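Local atomic coordinates of oxidized polyvinyl alcohol hydrolase (Pseudomonas sp., PDB entry 3WL7), a protein that hydrolyses beta-diketones such as 4,6-nonanedione, and cleaves oxidized polyvinyl alcohol in the second step of its degradation. Residues S201-V206 against R276-A281. The protein carries 1 engineered substitution. Numbering follows the deposited sequence.
Sequences SGEWYV and RPSTQA. With P2D (pentane-2,4-dione), chain B.
The methyl of Ala281 sits over one face of the Trp204 indole, a CH-pi contact in which CB lies 4.0 Å from the centroid of the five-membered ring. With CG anti to the backbone N (chi1 -161°), the indole is carried to the Ala281 methyl of helix 275-288, and its NE1 is hydrogen-bonded to His231 O. Tyr205 turns the other way: Glu203 CB lies over one face of its ring, and at the ring edge, near the plane, CE1 comes 3.6 Å from O4 of the bound pentane-2,4-dione. Val206 CG2 also touches the Ala281 methyl, at 4.1 Å. This is the alpha/beta-hydrolase fold: residues 201-206 belong to the loop that follows strand 196-199 of the central sheet, and helix 275-288 packs against them, carrying Ser283, assigned by similarity to the charge relay, one turn on from Thr279. Nearer the strand, Ser278 OG donates to Gly202 O over 2.8 Å, reaching the oxygen 23° out of the carbonyl plane. The Ser278 CB packs against Trp204 N (3.5 Å) and against Glu203 OE2. That carboxylate oxygen is gripped twice within its own loop: Trp204 N, 2.9 Å from Glu203 OE2, meets its anti lone pair, while Tyr205 N approaches it from above the carboxylate plane in a straighter bond (166°).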
loop_
_atom_site.group_PDB
_atom_site.type_symbol
_atom_site.label_atom_id
_atom_site.label_comp_id
_atom_site.label_asym_id
_atom_site.label_seq_id
_atom_site.Cartn_x
_atom_site.Cartn_y
_atom_site.Cartn_z
ATOM N N SER A 201 1.460 -5.322 -5.813
ATOM C CA SER A 201 2.880 -5.688 -6.026
ATOM C C SER A 201 3.807 -4.979 -5.076
ATOM O O SER A 201 4.734 -4.284 -5.519
ATOM C CB SER A 201 3.255 -5.362 -7.447
ATOM O OG SER A 201 2.358 -6.016 -8.345
ATOM N N GLY A 202 3.480 -5.088 -3.795
ATOM C CA GLY A 202 4.350 -4.505 -2.780
ATOM C C GLY A 202 5.236 -5.590 -2.196
ATOM O O GLY A 202 4.939 -6.779 -2.306
ATOM N N GLU A 203 6.320 -5.174 -1.555
ATOM C CA GLU A 203 7.201 -6.123 -0.866
ATOM C C GLU A 203 6.693 -6.438 0.538
ATOM O O GLU A 203 5.862 -5.680 1.133
ATOM C CB GLU A 203 8.608 -5.520 -0.748
ATOM C CG GLU A 203 9.652 -6.110 -1.769
ATOM C CD GLU A 203 10.095 -7.539 -1.423
ATOM O OE1 GLU A 203 11.088 -7.986 -2.084
ATOM O OE2 GLU A 203 9.511 -8.252 -0.540
ATOM N N TRP A 204 7.246 -7.542 1.096
ATOM C CA TRP A 204 7.051 -7.971 2.469
ATOM C C TRP A 204 8.444 -7.999 3.166
ATOM O O TRP A 204 8.555 -7.853 4.369
ATOM C CB TRP A 204 6.438 -9.360 2.504
ATOM C CG TRP A 204 5.788 -9.717 3.825
ATOM C CD1 TRP A 204 6.286 -10.552 4.797
ATOM C CD2 TRP A 204 4.514 -9.256 4.290
ATOM N NE1 TRP A 204 5.385 -10.631 5.852
ATOM C CE2 TRP A 204 4.289 -9.850 5.561
ATOM C CE3 TRP A 204 3.543 -8.386 3.760
ATOM C CZ2 TRP A 204 3.117 -9.609 6.317
ATOM C CZ3 TRP A 204 2.381 -8.134 4.495
ATOM C CH2 TRP A 204 2.170 -8.751 5.764
ATOM N N TYR A 205 9.494 -8.143 2.377
ATOM C CA TYR A 205 10.889 -8.209 2.875
ATOM C C TYR A 205 10.987 -9.347 3.880
ATOM O O TYR A 205 11.406 -9.179 5.037
ATOM C CB TYR A 205 11.305 -6.907 3.529
ATOM C CG TYR A 205 11.240 -5.674 2.664
ATOM C CD1 TYR A 205 11.931 -5.608 1.442
ATOM C CD2 TYR A 205 10.569 -4.523 3.131
ATOM C CE1 TYR A 205 11.975 -4.378 0.701
ATOM C CE2 TYR A 205 10.612 -3.299 2.404
ATOM C CZ TYR A 205 11.320 -3.253 1.205
ATOM O OH TYR A 205 11.399 -2.051 0.518
ATOM N N VAL A 206 10.622 -10.524 3.384
ATOM C CA VAL A 206 10.596 -11.706 4.239
ATOM C C VAL A 206 11.907 -11.902 5.040
ATOM O O VAL A 206 13.038 -11.757 4.518
ATOM C CB VAL A 206 10.279 -12.961 3.397
ATOM C CG1 VAL A 206 10.532 -14.253 4.231
ATOM C CG2 VAL A 206 8.837 -12.892 2.951
ATOM N N ARG A 276 6.031 -12.446 -6.384
ATOM C CA ARG A 276 5.300 -13.693 -6.093
ATOM C C ARG A 276 5.399 -14.032 -4.564
ATOM O O ARG A 276 4.380 -14.187 -3.855
ATOM C CB ARG A 276 5.893 -14.840 -6.972
ATOM C CG ARG A 276 5.191 -16.190 -6.682
ATOM C CD ARG A 276 6.022 -17.393 -7.221
ATOM N NE ARG A 276 6.293 -17.143 -8.630
ATOM C CZ ARG A 276 5.527 -17.543 -9.644
ATOM N NH1 ARG A 276 4.401 -18.264 -9.442
ATOM N NH2 ARG A 276 5.864 -17.150 -10.872
ATOM N N PRO A 277 6.632 -14.068 -3.982
ATOM C CA PRO A 277 6.663 -14.406 -2.559
ATOM C C PRO A 277 6.092 -13.348 -1.629
ATOM O O PRO A 277 5.561 -13.684 -0.550
ATOM C CB PRO A 277 8.159 -14.614 -2.282
ATOM C CG PRO A 277 8.847 -13.853 -3.389
ATOM C CD PRO A 277 7.982 -14.177 -4.581
ATOM N N SER A 278 6.227 -12.081 -2.033
ATOM C CA SER A 278 5.744 -11.029 -1.133
ATOM C C SER A 278 4.222 -10.923 -1.148
ATOM O O SER A 278 3.624 -10.666 -0.080
ATOM C CB SER A 278 6.447 -9.712 -1.477
ATOM O OG SER A 278 6.112 -9.294 -2.769
ATOM N N THR A 279 3.581 -11.134 -2.309
ATOM C CA THR A 279 2.130 -11.086 -2.322
ATOM C C THR A 279 1.621 -12.353 -1.625
ATOM O O THR A 279 0.576 -12.311 -0.905
ATOM C CB THR A 279 1.546 -10.960 -3.729
ATOM O OG1 THR A 279 2.011 -12.078 -4.561
ATOM C CG2 THR A 279 1.980 -9.564 -4.376
ATOM N N GLN A 280 2.302 -13.491 -1.836
ATOM C CA GLN A 280 1.874 -14.708 -1.124
ATOM C C GLN A 280 1.971 -14.473 0.391
ATOM O O GLN A 280 1.043 -14.806 1.133
ATOM C CB GLN A 280 2.766 -15.917 -1.480
ATOM C CG GLN A 280 2.352 -17.205 -0.800
ATOM C CD GLN A 280 1.089 -17.753 -1.447
ATOM O OE1 GLN A 280 1.067 -18.063 -2.665
ATOM N NE2 GLN A 280 0.035 -17.913 -0.648
ATOM N N ALA A 281 3.115 -13.952 0.863
ATOM C CA ALA A 281 3.331 -13.764 2.299
ATOM C C ALA A 281 2.302 -12.838 2.873
ATOM O O ALA A 281 1.732 -13.106 3.974
ATOM C CB ALA A 281 4.753 -13.206 2.582
HETATM C C1 P2D B . 11.510 -1.856 -5.296
HETATM C C2 P2D B . 12.347 -2.545 -4.212
HETATM C C3 P2D B . 13.857 -2.672 -4.379
HETATM C C4 P2D B . 14.518 -3.274 -3.137
HETATM C C5 P2D B . 15.919 -3.919 -3.214
HETATM O O2 P2D B . 11.787 -3.005 -3.207
HETATM O O4 P2D B . 13.943 -3.226 -2.049
#